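Local coordinates for protein glucose-6-phosphate dehydrogenase (Trypanosoma cruzi, PDB 5AQ1) that catalyses the NADP-dependent oxidation of glucose 6-phosphate, the first step of the pentose phosphate pathway, at residues F183-T187 with W467-T471; E312-Y318 with P342-R348; W174-I178 with A449-N453. All coordinates share one frame; numbering follows the deposited sequence.

Contact 1: F183-T187 with W467-T471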
ATOM      1  N   PHE B 183     -21.281 -34.538  -6.636  1.00 39.52           N
ATOM      2  CA  PHE B 183     -20.223 -35.051  -7.506  1.00 39.61           C
ATOM      3  C   PHE B 183     -19.248 -35.854  -6.646  1.00 40.13           C
ATOM      4  O   PHE B 183     -18.184 -35.364  -6.261  1.00 40.04           O
ATOM      5  CB  PHE B 183     -19.496 -33.906  -8.212  1.00 38.97           C
ATOM      6  CG  PHE B 183     -20.406 -32.986  -8.971  1.00 38.32           C
ATOM      7  CD1 PHE B 183     -20.946 -33.375 -10.187  1.00 38.13           C
ATOM      8  CD2 PHE B 183     -20.720 -31.729  -8.473  1.00 37.45           C
ATOM      9  CE1 PHE B 183     -21.784 -32.529 -10.893  1.00 37.46           C
ATOM     10  CE2 PHE B 183     -21.560 -30.879  -9.174  1.00 36.93           C
ATOM     11  CZ  PHE B 183     -22.094 -31.279 -10.384  1.00 37.10           C
ATOM     12  N   GLY B 184     -19.632 -37.085  -6.333  1.00 40.94           N
ATOM     13  CA  GLY B 184     -18.908 -37.896  -5.355  1.00 41.24           C
ATOM     14  C   GLY B 184     -19.156 -37.418  -3.932  1.00 41.62           C
ATOM     15  O   GLY B 184     -20.003 -36.547  -3.691  1.00 39.69           O
ATOM     16  N   ARG B 185     -18.424 -38.012  -2.991  1.00 43.52           N
ATOM     17  CA  ARG B 185     -18.499 -37.643  -1.569  1.00 43.86           C
ATOM     18  C   ARG B 185     -17.126 -37.348  -0.940  1.00 42.54           C
ATOM     19  O   ARG B 185     -17.044 -37.025   0.241  1.00 41.31           O
ATOM     20  CB  ARG B 185     -19.258 -38.721  -0.766  1.00 45.15           C
ATOM     21  CG  ARG B 185     -18.961 -40.157  -1.180  1.00 47.12           C
ATOM     22  CD  ARG B 185     -19.762 -41.168  -0.374  1.00 48.50           C
ATOM     23  NE  ARG B 185     -19.309 -41.228   1.015  1.00 48.98           N
ATOM     24  CZ  ARG B 185     -19.942 -40.696   2.060  1.00 48.72           C
ATOM     25  NH1 ARG B 185     -21.095 -40.053   1.912  1.00 48.60           N
ATOM     26  NH2 ARG B 185     -19.411 -40.813   3.275  1.00 48.92           N
ATOM     27  N   ASP B 186     -16.060 -37.456  -1.732  1.00 42.20           N
ATOM     28  CA  ASP B 186     -14.710 -37.067  -1.307  1.00 42.23           C
ATOM     29  C   ASP B 186     -13.813 -36.943  -2.546  1.00 42.80           C
ATOM     30  O   ASP B 186     -14.297 -37.078  -3.674  1.00 42.20           O
ATOM     31  CB  ASP B 186     -14.136 -38.058  -0.278  1.00 42.63           C
ATOM     32  CG  ASP B 186     -14.143 -39.500  -0.763  1.00 43.00           C
ATOM     33  OD1 ASP B 186     -14.100 -39.744  -1.990  1.00 42.19           O
ATOM     34  OD2 ASP B 186     -14.183 -40.398   0.100  1.00 43.91           O
ATOM     35  N   THR B 187     -12.521 -36.694  -2.345  1.00 43.61           N
ATOM     36  CA  THR B 187     -11.585 -36.540  -3.462  1.00 43.91           C
ATOM     37  C   THR B 187     -11.554 -37.771  -4.375  1.00 45.71           C
ATOM     38  O   THR B 187     -11.618 -37.638  -5.597  1.00 44.00           O
ATOM     39  CB  THR B 187     -10.148 -36.258  -2.967  1.00 42.84           C
ATOM     40  OG1 THR B 187     -10.180 -35.274  -1.927  1.00 41.48           O
ATOM     41  CG2 THR B 187      -9.270 -35.758  -4.115  1.00 42.42           C
ATOM     42  N   TRP B 467     -12.629 -30.607  -3.182  1.00 35.90           N
ATOM     43  CA  TRP B 467     -12.665 -31.840  -2.390  1.00 36.36           C
ATOM     44  C   TRP B 467     -11.415 -32.032  -1.534  1.00 37.61           C
ATOM     45  O   TRP B 467     -11.493 -32.572  -0.431  1.00 38.58           O
ATOM     46  CB  TRP B 467     -12.876 -33.069  -3.280  1.00 35.75           C
ATOM     47  CG  TRP B 467     -14.313 -33.302  -3.638  1.00 35.72           C
ATOM     48  CD1 TRP B 467     -14.852 -33.337  -4.889  1.00 34.94           C
ATOM     49  CD2 TRP B 467     -15.397 -33.523  -2.728  1.00 35.46           C
ATOM     50  NE1 TRP B 467     -16.202 -33.569  -4.818  1.00 34.93           N
ATOM     51  CE2 TRP B 467     -16.563 -33.687  -3.503  1.00 35.13           C
ATOM     52  CE3 TRP B 467     -15.495 -33.595  -1.333  1.00 35.93           C
ATOM     53  CZ2 TRP B 467     -17.814 -33.922  -2.932  1.00 35.51           C
ATOM     54  CZ3 TRP B 467     -16.736 -33.828  -0.766  1.00 36.37           C
ATOM     55  CH2 TRP B 467     -17.881 -33.990  -1.566  1.00 36.70           C
ATOM     56  N   ARG B 468     -10.269 -31.591  -2.040  1.00 38.11           N
ATOM     57  CA  ARG B 468      -9.010 -31.733  -1.314  1.00 41.39           C
ATOM     58  C   ARG B 468      -8.973 -30.887  -0.041  1.00 40.45           C
ATOM     59  O   ARG B 468      -8.295 -31.236   0.924  1.00 40.48           O
ATOM     60  CB  ARG B 468      -7.825 -31.408  -2.227  1.00 43.67           C
ATOM     61  CG  ARG B 468      -7.529 -32.536  -3.202  1.00 46.60           C
ATOM     62  CD  ARG B 468      -6.522 -32.148  -4.269  1.00 48.96           C
ATOM     63  NE  ARG B 468      -6.388 -33.221  -5.254  1.00 53.72           N
ATOM     64  CZ  ARG B 468      -5.506 -34.217  -5.187  1.00 56.40           C
ATOM     65  NH1 ARG B 468      -4.620 -34.296  -4.197  1.00 57.57           N
ATOM     66  NH2 ARG B 468      -5.501 -35.138  -6.141  1.00 59.36           N
ATOM     67  N   ILE B 469      -9.720 -29.789  -0.036  1.00 38.77           N
ATOM     68  CA  ILE B 469      -9.802 -28.927   1.134  1.00 37.52           C
ATOM     69  C   ILE B 469     -10.468 -29.637   2.315  1.00 36.98           C
ATOM     70  O   ILE B 469     -10.005 -29.510   3.457  1.00 36.05           O
ATOM     71  CB  ILE B 469     -10.553 -27.617   0.807  1.00 36.60           C
ATOM     72  CG1 ILE B 469      -9.711 -26.769  -0.153  1.00 37.08           C
ATOM     73  CG2 ILE B 469     -10.863 -26.829   2.074  1.00 35.71           C
ATOM     74  CD1 ILE B 469     -10.475 -25.665  -0.852  1.00 37.40           C
ATOM     75  N   TYR B 470     -11.535 -30.389   2.036  1.00 35.08           N
ATOM     76  CA  TYR B 470     -12.402 -30.923   3.092  1.00 35.01           C
ATOM     77  C   TYR B 470     -12.309 -32.429   3.327  1.00 35.23           C
ATOM     78  O   TYR B 470     -12.764 -32.908   4.364  1.00 35.31           O
ATOM     79  CB  TYR B 470     -13.861 -30.549   2.807  1.00 34.52           C
ATOM     80  CG  TYR B 470     -14.052 -29.073   2.584  1.00 33.58           C
ATOM     81  CD1 TYR B 470     -14.077 -28.187   3.650  1.00 34.34           C
ATOM     82  CD2 TYR B 470     -14.194 -28.562   1.304  1.00 33.74           C
ATOM     83  CE1 TYR B 470     -14.240 -26.824   3.446  1.00 34.30           C
ATOM     84  CE2 TYR B 470     -14.354 -27.205   1.087  1.00 33.19           C
ATOM     85  CZ  TYR B 470     -14.376 -26.338   2.160  1.00 33.04           C
ATOM     86  OH  TYR B 470     -14.530 -24.987   1.958  1.00 31.39           O
ATOM     87  N   THR B 471     -11.718 -33.170   2.392  1.00 35.44           N
ATOM     88  CA  THR B 471     -11.715 -34.635   2.468  1.00 36.46           C
ATOM     89  C   THR B 471     -11.055 -35.187   3.738  1.00 37.33           C
ATOM     90  O   THR B 471     -11.644 -36.043   4.395  1.00 38.45           O
ATOM     91  CB  THR B 471     -11.107 -35.278   1.202  1.00 36.80           C
ATOM     92  OG1 THR B 471     -12.006 -35.088   0.104  1.00 36.72           O
ATOM     93  CG2 THR B 471     -10.875 -36.776   1.390  1.00 38.10           C
TER
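T187 and T471 carry the polar part of this contact. Their hydroxyls lie close, with OG1 of T187 2.7 Å from OG1 of T471. The backbone N of T187 also donates to T471 OG1, at 3.0 Å. That hydroxyl stands beside the backbone N of T471 (chi1 -70°). From there it donates to W467 O, one helical turn back, at 2.6 Å, and reaches that carbonyl from above its plane. A weaker bond runs from W467 NE1 to F183 O at 3.0 Å, bent to 130° at the hydrogen. F183 O has a second donor in S190 OG.

Most of the rest is packing on the indole of W467. The loop backbone runs across one face of the ring. CA of D186 sits 3.6 Å from W467 CE3, and the carbonyl carbon of R185 lies over the same ring. Next to it, T187 CG2 touches R468 CG at 3.8 Å and lies over the rim of one face of the guanidinium. R468 NE itself makes a salt bridge with D464.

The D186 carboxylate has partners outside the two segments: OD1 bonds to T189 OG1 and OD2 to H475 NE2, further along helix 460-479. CB of D186 touches T471. D186 is the N-cap of helix 187-197. The loop that enters this helix follows a strand of the Rossmann-type nucleotide-binding sheet, and here it packs on a helix of the C-terminal domain, with the side chain of F183 about 8 Å from the bound NADPH.

Contact 2: E312-Y318 with P342-R348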
ATOM      1  N   GLU B 312      -9.636 -26.956  14.013  1.00 38.57           N
ATOM      2  CA  GLU B 312     -10.156 -25.661  13.589  1.00 38.46           C
ATOM      3  C   GLU B 312     -11.580 -25.763  13.047  1.00 36.80           C
ATOM      4  O   GLU B 312     -11.901 -25.198  12.003  1.00 36.42           O
ATOM      5  CB  GLU B 312      -9.214 -25.043  12.551  1.00 41.68           C
ATOM      6  CG  GLU B 312      -7.824 -24.744  13.096  1.00 45.12           C
ATOM      7  CD  GLU B 312      -6.932 -24.045  12.088  1.00 48.54           C
ATOM      8  OE1 GLU B 312      -6.658 -24.640  11.023  1.00 49.90           O
ATOM      9  OE2 GLU B 312      -6.501 -22.903  12.362  1.00 50.35           O
ATOM     10  N   CYS B 313     -12.434 -26.495  13.758  1.00 37.35           N
ATOM     11  CA  CYS B 313     -13.853 -26.553  13.418  1.00 37.93           C
ATOM     12  C   CYS B 313     -14.731 -26.874  14.624  1.00 37.56           C
ATOM     13  O   CYS B 313     -14.266 -27.461  15.603  1.00 38.55           O
ATOM     14  CB  CYS B 313     -14.113 -27.578  12.307  1.00 39.49           C
ATOM     15  SG  CYS B 313     -14.394 -29.269  12.875  1.00 43.07           S
ATOM     16  N   VAL B 314     -15.996 -26.465  14.540  1.00 35.81           N
ATOM     17  CA  VAL B 314     -17.017 -26.841  15.516  1.00 35.38           C
ATOM     18  C   VAL B 314     -18.212 -27.410  14.761  1.00 35.19           C
ATOM     19  O   VAL B 314     -18.776 -26.744  13.896  1.00 34.70           O
ATOM     20  CB  VAL B 314     -17.478 -25.645  16.372  1.00 34.80           C
ATOM     21  CG1 VAL B 314     -18.594 -26.064  17.320  1.00 35.99           C
ATOM     22  CG2 VAL B 314     -16.304 -25.071  17.155  1.00 34.69           C
ATOM     23  N   LEU B 315     -18.581 -28.641  15.096  1.00 35.02           N
ATOM     24  CA  LEU B 315     -19.678 -29.342  14.441  1.00 35.12           C
ATOM     25  C   LEU B 315     -20.910 -29.359  15.329  1.00 36.81           C
ATOM     26  O   LEU B 315     -20.803 -29.325  16.558  1.00 37.72           O
ATOM     27  CB  LEU B 315     -19.265 -30.780  14.115  1.00 35.56           C
ATOM     28  CG  LEU B 315     -18.689 -31.060  12.726  1.00 34.97           C
ATOM     29  CD1 LEU B 315     -17.828 -29.924  12.201  1.00 34.20           C
ATOM     30  CD2 LEU B 315     -17.900 -32.359  12.764  1.00 35.68           C
ATOM     31  N   GLY B 316     -22.077 -29.431  14.695  1.00 36.89           N
ATOM     32  CA  GLY B 316     -23.343 -29.487  15.412  1.00 37.14           C
ATOM     33  C   GLY B 316     -24.376 -30.368  14.735  1.00 37.82           C
ATOM     34  O   GLY B 316     -24.352 -30.557  13.520  1.00 35.85           O
ATOM     35  N   GLN B 317     -25.290 -30.896  15.544  1.00 39.36           N
ATOM     36  CA  GLN B 317     -26.403 -31.725  15.076  1.00 40.59           C
ATOM     37  C   GLN B 317     -27.644 -31.307  15.857  1.00 41.49           C
ATOM     38  O   GLN B 317     -27.652 -31.389  17.088  1.00 41.41           O
ATOM     39  CB  GLN B 317     -26.085 -33.202  15.323  1.00 41.50           C
ATOM     40  CG  GLN B 317     -27.091 -34.185  14.758  1.00 42.69           C
ATOM     41  CD  GLN B 317     -26.827 -35.600  15.237  1.00 44.27           C
ATOM     42  OE1 GLN B 317     -27.101 -35.932  16.389  1.00 45.16           O
ATOM     43  NE2 GLN B 317     -26.290 -36.440  14.358  1.00 44.52           N
ATOM     44  N   TYR B 318     -28.686 -30.858  15.159  1.00 41.87           N
ATOM     45  CA  TYR B 318     -29.825 -30.233  15.844  1.00 42.29           C
ATOM     46  C   TYR B 318     -30.701 -31.232  16.604  1.00 43.64           C
ATOM     47  O   TYR B 318     -30.905 -32.364  16.167  1.00 43.58           O
ATOM     48  CB  TYR B 318     -30.669 -29.356  14.895  1.00 41.28           C
ATOM     49  CG  TYR B 318     -31.564 -30.080  13.907  1.00 41.33           C
ATOM     50  CD1 TYR B 318     -32.861 -30.454  14.249  1.00 42.49           C
ATOM     51  CD2 TYR B 318     -31.130 -30.344  12.610  1.00 40.12           C
ATOM     52  CE1 TYR B 318     -33.686 -31.098  13.340  1.00 43.06           C
ATOM     53  CE2 TYR B 318     -31.945 -30.983  11.695  1.00 40.68           C
ATOM     54  CZ  TYR B 318     -33.221 -31.359  12.065  1.00 42.24           C
ATOM     55  OH  TYR B 318     -34.031 -31.997  11.157  1.00 43.10           O
ATOM     56  N   PRO B 342     -23.306 -34.131  10.840  1.00 38.65           N
ATOM     57  CA  PRO B 342     -23.453 -32.752  11.264  1.00 36.79           C
ATOM     58  C   PRO B 342     -24.482 -31.997  10.427  1.00 35.30           C
ATOM     59  O   PRO B 342     -24.453 -32.057   9.194  1.00 34.34           O
ATOM     60  CB  PRO B 342     -22.056 -32.178  11.040  1.00 36.06           C
ATOM     61  CG  PRO B 342     -21.526 -32.946   9.878  1.00 36.02           C
ATOM     62  CD  PRO B 342     -22.143 -34.317   9.951  1.00 37.54           C
ATOM     63  N   THR B 343     -25.385 -31.299  11.108  1.00 34.52           N
ATOM     64  CA  THR B 343     -26.312 -30.372  10.466  1.00 33.68           C
ATOM     65  C   THR B 343     -25.791 -28.933  10.562  1.00 33.22           C
ATOM     66  O   THR B 343     -26.360 -28.027   9.952  1.00 32.06           O
ATOM     67  CB  THR B 343     -27.717 -30.460  11.097  1.00 34.22           C
ATOM     68  OG1 THR B 343     -27.666 -30.055  12.472  1.00 34.06           O
ATOM     69  CG2 THR B 343     -28.256 -31.882  11.007  1.00 34.60           C
ATOM     70  N   PHE B 344     -24.707 -28.744  11.324  1.00 33.41           N
ATOM     71  CA  PHE B 344     -24.099 -27.433  11.556  1.00 33.11           C
ATOM     72  C   PHE B 344     -22.573 -27.559  11.581  1.00 32.52           C
ATOM     73  O   PHE B 344     -22.035 -28.539  12.102  1.00 31.83           O
ATOM     74  CB  PHE B 344     -24.600 -26.867  12.887  1.00 34.33           C
ATOM     75  CG  PHE B 344     -23.968 -25.559  13.278  1.00 34.90           C
ATOM     76  CD1 PHE B 344     -22.750 -25.531  13.952  1.00 35.31           C
ATOM     77  CD2 PHE B 344     -24.596 -24.353  12.996  1.00 35.57           C
ATOM     78  CE1 PHE B 344     -22.169 -24.328  14.318  1.00 35.91           C
ATOM     79  CE2 PHE B 344     -24.017 -23.146  13.364  1.00 35.73           C
ATOM     80  CZ  PHE B 344     -22.802 -23.132  14.024  1.00 35.48           C
ATOM     81  N   ALA B 345     -21.876 -26.568  11.030  1.00 31.13           N
ATOM     82  CA  ALA B 345     -20.415 -26.563  11.053  1.00 31.81           C
ATOM     83  C   ALA B 345     -19.835 -25.160  10.900  1.00 32.77           C
ATOM     84  O   ALA B 345     -20.249 -24.417  10.013  1.00 32.67           O
ATOM     85  CB  ALA B 345     -19.873 -27.466   9.960  1.00 32.15           C
ATOM     86  N   VAL B 346     -18.894 -24.804  11.775  1.00 33.82           N
ATOM     87  CA  VAL B 346     -18.058 -23.620  11.591  1.00 34.09           C
ATOM     88  C   VAL B 346     -16.638 -24.089  11.332  1.00 33.92           C
ATOM     89  O   VAL B 346     -16.104 -24.883  12.095  1.00 35.82           O
ATOM     90  CB  VAL B 346     -18.004 -22.711  12.835  1.00 36.00           C
ATOM     91  CG1 VAL B 346     -17.257 -21.424  12.512  1.00 35.84           C
ATOM     92  CG2 VAL B 346     -19.396 -22.390  13.339  1.00 38.39           C
ATOM     93  N   LEU B 347     -16.035 -23.589  10.258  1.00 33.82           N
ATOM     94  CA  LEU B 347     -14.659 -23.912   9.898  1.00 32.96           C
ATOM     95  C   LEU B 347     -13.818 -22.643   9.904  1.00 32.61           C
ATOM     96  O   LEU B 347     -14.313 -21.578   9.539  1.00 31.49           O
ATOM     97  CB  LEU B 347     -14.619 -24.533   8.498  1.00 33.22           C
ATOM     98  CG  LEU B 347     -14.774 -26.048   8.366  1.00 34.46           C
ATOM     99  CD1 LEU B 347     -15.913 -26.593   9.204  1.00 35.99           C
ATOM    100  CD2 LEU B 347     -14.972 -26.413   6.905  1.00 35.03           C
ATOM    101  N   ARG B 348     -12.559 -22.757  10.330  1.00 32.79           N
ATOM    102  CA  ARG B 348     -11.573 -21.706  10.099  1.00 32.43           C
ATOM    103  C   ARG B 348     -10.569 -22.199   9.067  1.00 30.61           C
ATOM    104  O   ARG B 348      -9.862 -23.183   9.299  1.00 31.31           O
ATOM    105  CB  ARG B 348     -10.845 -21.304  11.386  1.00 35.43           C
ATOM    106  CG  ARG B 348      -9.754 -20.260  11.157  1.00 37.37           C
ATOM    107  CD  ARG B 348      -9.228 -19.642  12.446  1.00 42.11           C
ATOM    108  NE  ARG B 348      -8.357 -20.552  13.196  1.00 46.40           N
ATOM    109  CZ  ARG B 348      -8.555 -20.972  14.449  1.00 49.06           C
ATOM    110  NH1 ARG B 348      -9.605 -20.574  15.165  1.00 50.48           N
ATOM    111  NH2 ARG B 348      -7.678 -21.802  15.001  1.00 50.98           N
TER
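R348 bends at chi3 (74°), and this brings its NE and NH2 side-on to E312, whose chain is extended beyond CG. At the other end of the pair, T343 holds OG1 between its own N and carbonyl carbon (chi1 64°), which aims the oxygen at the backbone N of Y318.

Both nitrogens of R348 grip the same oxygen: NE and NH2 each lie 3.1 Å from E312 OE2, in a salt bridge. The carboxylate and guanidinium planes are 75° apart. NH2 uses the anti lone pair of OE2, while NE comes from above the carboxylate plane. H350 also donates to OE2, and R348 NH1 bonds to S504.

T343 OG1 accepts from Y318 N at 3.0 Å and lies at the edge of the Y318 ring. Y487 OH is its partner outside the pair.

Between these ends the strands run antiparallel. V314 and V346 exchange two backbone bonds of 2.9 Å each. G316 and F344 form the next hydrogen-bonded pair. T343 and F344 both face G316 in a classic beta bulge: G316 O takes F344 N at 2.9 Å and, more weakly, T343 N at 2.7 Å. L315 rests against P342 and A345, with CG 3.9 Å from P342 CB.

Strand 313-319 lies between 344-349 and 484-488 in the large mixed sheet. V314, F344 and V346 face helix 495-504. On the other face L315 and L347 meet helix 460-479, through I477 and Y470.

Contact 3: W174-I178 with A449-N453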
ATOM      1  N   TRP B 174     -24.163 -28.343 -31.540  1.00 35.20           N
ATOM      2  CA  TRP B 174     -23.437 -28.729 -30.328  1.00 34.05           C
ATOM      3  C   TRP B 174     -24.291 -29.576 -29.390  1.00 34.21           C
ATOM      4  O   TRP B 174     -25.514 -29.623 -29.514  1.00 34.72           O
ATOM      5  CB  TRP B 174     -22.867 -27.510 -29.575  1.00 32.75           C
ATOM      6  CG  TRP B 174     -23.788 -26.316 -29.392  1.00 32.57           C
ATOM      7  CD1 TRP B 174     -23.699 -25.118 -30.041  1.00 32.34           C
ATOM      8  CD2 TRP B 174     -24.898 -26.196 -28.483  1.00 32.06           C
ATOM      9  NE1 TRP B 174     -24.685 -24.266 -29.604  1.00 32.42           N
ATOM     10  CE2 TRP B 174     -25.436 -24.901 -28.650  1.00 32.14           C
ATOM     11  CE3 TRP B 174     -25.496 -27.058 -27.554  1.00 31.67           C
ATOM     12  CZ2 TRP B 174     -26.549 -24.448 -27.927  1.00 31.52           C
ATOM     13  CZ3 TRP B 174     -26.599 -26.603 -26.831  1.00 31.46           C
ATOM     14  CH2 TRP B 174     -27.112 -25.311 -27.026  1.00 31.14           C
ATOM     15  N   VAL B 175     -23.620 -30.261 -28.469  1.00 34.56           N
ATOM     16  CA  VAL B 175     -24.277 -30.960 -27.374  1.00 34.89           C
ATOM     17  C   VAL B 175     -23.700 -30.456 -26.057  1.00 34.41           C
ATOM     18  O   VAL B 175     -22.484 -30.392 -25.894  1.00 34.25           O
ATOM     19  CB  VAL B 175     -24.073 -32.480 -27.453  1.00 35.71           C
ATOM     20  CG1 VAL B 175     -24.865 -33.177 -26.353  1.00 35.94           C
ATOM     21  CG2 VAL B 175     -24.486 -33.007 -28.818  1.00 36.60           C
ATOM     22  N   ARG B 176     -24.577 -30.094 -25.126  1.00 35.34           N
ATOM     23  CA  ARG B 176     -24.159 -29.650 -23.802  1.00 36.05           C
ATOM     24  C   ARG B 176     -24.914 -30.407 -22.716  1.00 36.74           C
ATOM     25  O   ARG B 176     -26.111 -30.671 -22.849  1.00 37.40           O
ATOM     26  CB  ARG B 176     -24.351 -28.140 -23.657  1.00 35.85           C
ATOM     27  CG  ARG B 176     -23.347 -27.343 -24.473  1.00 36.00           C
ATOM     28  CD  ARG B 176     -23.693 -25.868 -24.567  1.00 36.18           C
ATOM     29  NE  ARG B 176     -22.913 -25.223 -25.622  1.00 37.58           N
ATOM     30  CZ  ARG B 176     -23.194 -24.046 -26.180  1.00 39.50           C
ATOM     31  NH1 ARG B 176     -24.252 -23.334 -25.796  1.00 40.73           N
ATOM     32  NH2 ARG B 176     -22.409 -23.575 -27.145  1.00 39.67           N
ATOM     33  N   LEU B 177     -24.192 -30.763 -21.657  1.00 37.75           N
ATOM     34  CA  LEU B 177     -24.724 -31.535 -20.542  1.00 38.96           C
ATOM     35  C   LEU B 177     -24.754 -30.672 -19.292  1.00 37.66           C
ATOM     36  O   LEU B 177     -23.707 -30.235 -18.820  1.00 38.52           O
ATOM     37  CB  LEU B 177     -23.833 -32.750 -20.265  1.00 41.33           C
ATOM     38  CG  LEU B 177     -24.087 -34.054 -21.022  1.00 45.26           C
ATOM     39  CD1 LEU B 177     -25.243 -34.822 -20.399  1.00 46.59           C
ATOM     40  CD2 LEU B 177     -24.329 -33.804 -22.502  1.00 46.23           C
ATOM     41  N   ILE B 178     -25.943 -30.434 -18.754  1.00 36.29           N
ATOM     42  CA  ILE B 178     -26.066 -29.820 -17.444  1.00 35.24           C
ATOM     43  C   ILE B 178     -26.225 -30.939 -16.414  1.00 35.59           C
ATOM     44  O   ILE B 178     -27.143 -31.759 -16.510  1.00 35.72           O
ATOM     45  CB  ILE B 178     -27.238 -28.822 -17.384  1.00 35.56           C
ATOM     46  CG1 ILE B 178     -26.937 -27.614 -18.274  1.00 35.23           C
ATOM     47  CG2 ILE B 178     -27.468 -28.355 -15.955  1.00 35.72           C
ATOM     48  CD1 ILE B 178     -28.130 -26.717 -18.536  1.00 35.90           C
ATOM     49  N   ALA B 449     -25.593 -21.462 -20.155  1.00 36.77           N
ATOM     50  CA  ALA B 449     -25.302 -22.747 -20.798  1.00 36.40           C
ATOM     51  C   ALA B 449     -25.704 -22.732 -22.277  1.00 36.79           C
ATOM     52  O   ALA B 449     -24.991 -23.275 -23.121  1.00 37.48           O
ATOM     53  CB  ALA B 449     -26.008 -23.881 -20.072  1.00 35.99           C
ATOM     54  N   LEU B 450     -26.836 -22.101 -22.583  1.00 35.75           N
ATOM     55  CA  LEU B 450     -27.286 -21.962 -23.968  1.00 36.24           C
ATOM     56  C   LEU B 450     -26.386 -21.037 -24.774  1.00 36.15           C
ATOM     57  O   LEU B 450     -26.190 -21.248 -25.968  1.00 36.16           O
ATOM     58  CB  LEU B 450     -28.729 -21.449 -24.020  1.00 37.36           C
ATOM     59  CG  LEU B 450     -29.797 -22.428 -23.522  1.00 37.95           C
ATOM     60  CD1 LEU B 450     -31.120 -21.713 -23.308  1.00 38.62           C
ATOM     61  CD2 LEU B 450     -29.965 -23.592 -24.491  1.00 38.49           C
ATOM     62  N   LEU B 451     -25.847 -20.008 -24.124  1.00 36.18           N
ATOM     63  CA  LEU B 451     -24.895 -19.112 -24.778  1.00 37.00           C
ATOM     64  C   LEU B 451     -23.506 -19.737 -24.913  1.00 36.53           C
ATOM     65  O   LEU B 451     -22.691 -19.263 -25.698  1.00 37.20           O
ATOM     66  CB  LEU B 451     -24.800 -17.780 -24.028  1.00 38.08           C
ATOM     67  CG  LEU B 451     -26.044 -16.883 -24.072  1.00 39.63           C
ATOM     68  CD1 LEU B 451     -25.823 -15.646 -23.211  1.00 39.37           C
ATOM     69  CD2 LEU B 451     -26.418 -16.492 -25.498  1.00 39.98           C
ATOM     70  N   GLY B 452     -23.231 -20.788 -24.144  1.00 35.87           N
ATOM     71  CA  GLY B 452     -21.950 -21.486 -24.220  1.00 35.66           C
ATOM     72  C   GLY B 452     -20.879 -20.886 -23.328  1.00 35.08           C
ATOM     73  O   GLY B 452     -19.697 -21.186 -23.497  1.00 34.35           O
ATOM     74  N   ASN B 453     -21.299 -20.056 -22.370  1.00 34.87           N
ATOM     75  CA  ASN B 453     -20.402 -19.422 -21.417  1.00 34.22           C
ATOM     76  C   ASN B 453     -20.244 -20.287 -20.168  1.00 34.37           C
ATOM     77  O   ASN B 453     -21.180 -20.434 -19.380  1.00 32.31           O
ATOM     78  CB  ASN B 453     -20.936 -18.039 -21.038  1.00 34.85           C
ATOM     79  CG  ASN B 453     -20.043 -17.307 -20.053  1.00 35.69           C
ATOM     80  OD1 ASN B 453     -18.975 -17.790 -19.679  1.00 35.35           O
ATOM     81  ND2 ASN B 453     -20.483 -16.131 -19.626  1.00 36.96           N
TER
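Strand 175-178 passes the C-terminal end of helix 441-451, with the CA atoms of R176 and A449, the nearest pair, 7.6 Å apart. The helix closes in a Schellman motif. G452 is its C-prime residue, with a phi of 87° that glycine adopts easily, and its N returns a weak bond to A449 O. The strand belongs to the parallel, Rossmann-type sheet of the NAD-binding domain, so the contact joins that sheet to the C-terminal domain.

R176 carries the polar work. Its chain is extended from CG to NE and reaches across to the last carbonyls of the helix. NH1 donates to A449 O at 2.8 Å. It approaches in the plane of that carbonyl, although the oxygen is tilted from the guanidinium plane. NH1 also makes a weak bond to L450 O at 2.9 Å. The partial negative charge at a helix C-terminus would suit the positive arginine.

W174, just before the strand, adds its ring. Its CG takes the position between its own N and carbonyl carbon (chi1 45°), and this folds the indole over R176, so that the centre of the guanidinium lies over the ring. CZ2 of W174 comes within 3.8 Å of L450 O. The ring end also touches the leucine side chain, which crosses it at about a right angle. L33, in strand 33-38 of the same sheet, packs on both W174 and L450.

Further along the strand I178 points CD1 at A449 CB, 3.9 Å away. F207 packs on R176, I178 and A449.

The guanidinium is thus held between two layers: the indole of W174 covers one face, and on the opposite face G452 CA lies 3.5 Å from R176 CZ.

Contact 2 is buried and lies inside one sheet of the C-terminal domain, where regular backbone bonds dominate and a salt bridge closes one end. Contacts 1 and 3 are only partly buried. Both join the NAD-binding domain to the C-terminal domain. Contact 1 centres on a threonine hydroxyl and a tryptophan ring, contact 3 on an arginine that donates to carbonyl oxygens at a helix end. Contact 1 uses a loop against the middle of a helix. The loop of contact 1 follows the strand of contact 3, and their helices, 441-451 and 460-479, are consecutive. Contacts 1 and 2 touch directly, Y470 CE1 lying 3.6 Å from L347 CD2. Contacts 2 and 3 have centres about 37 Å apart.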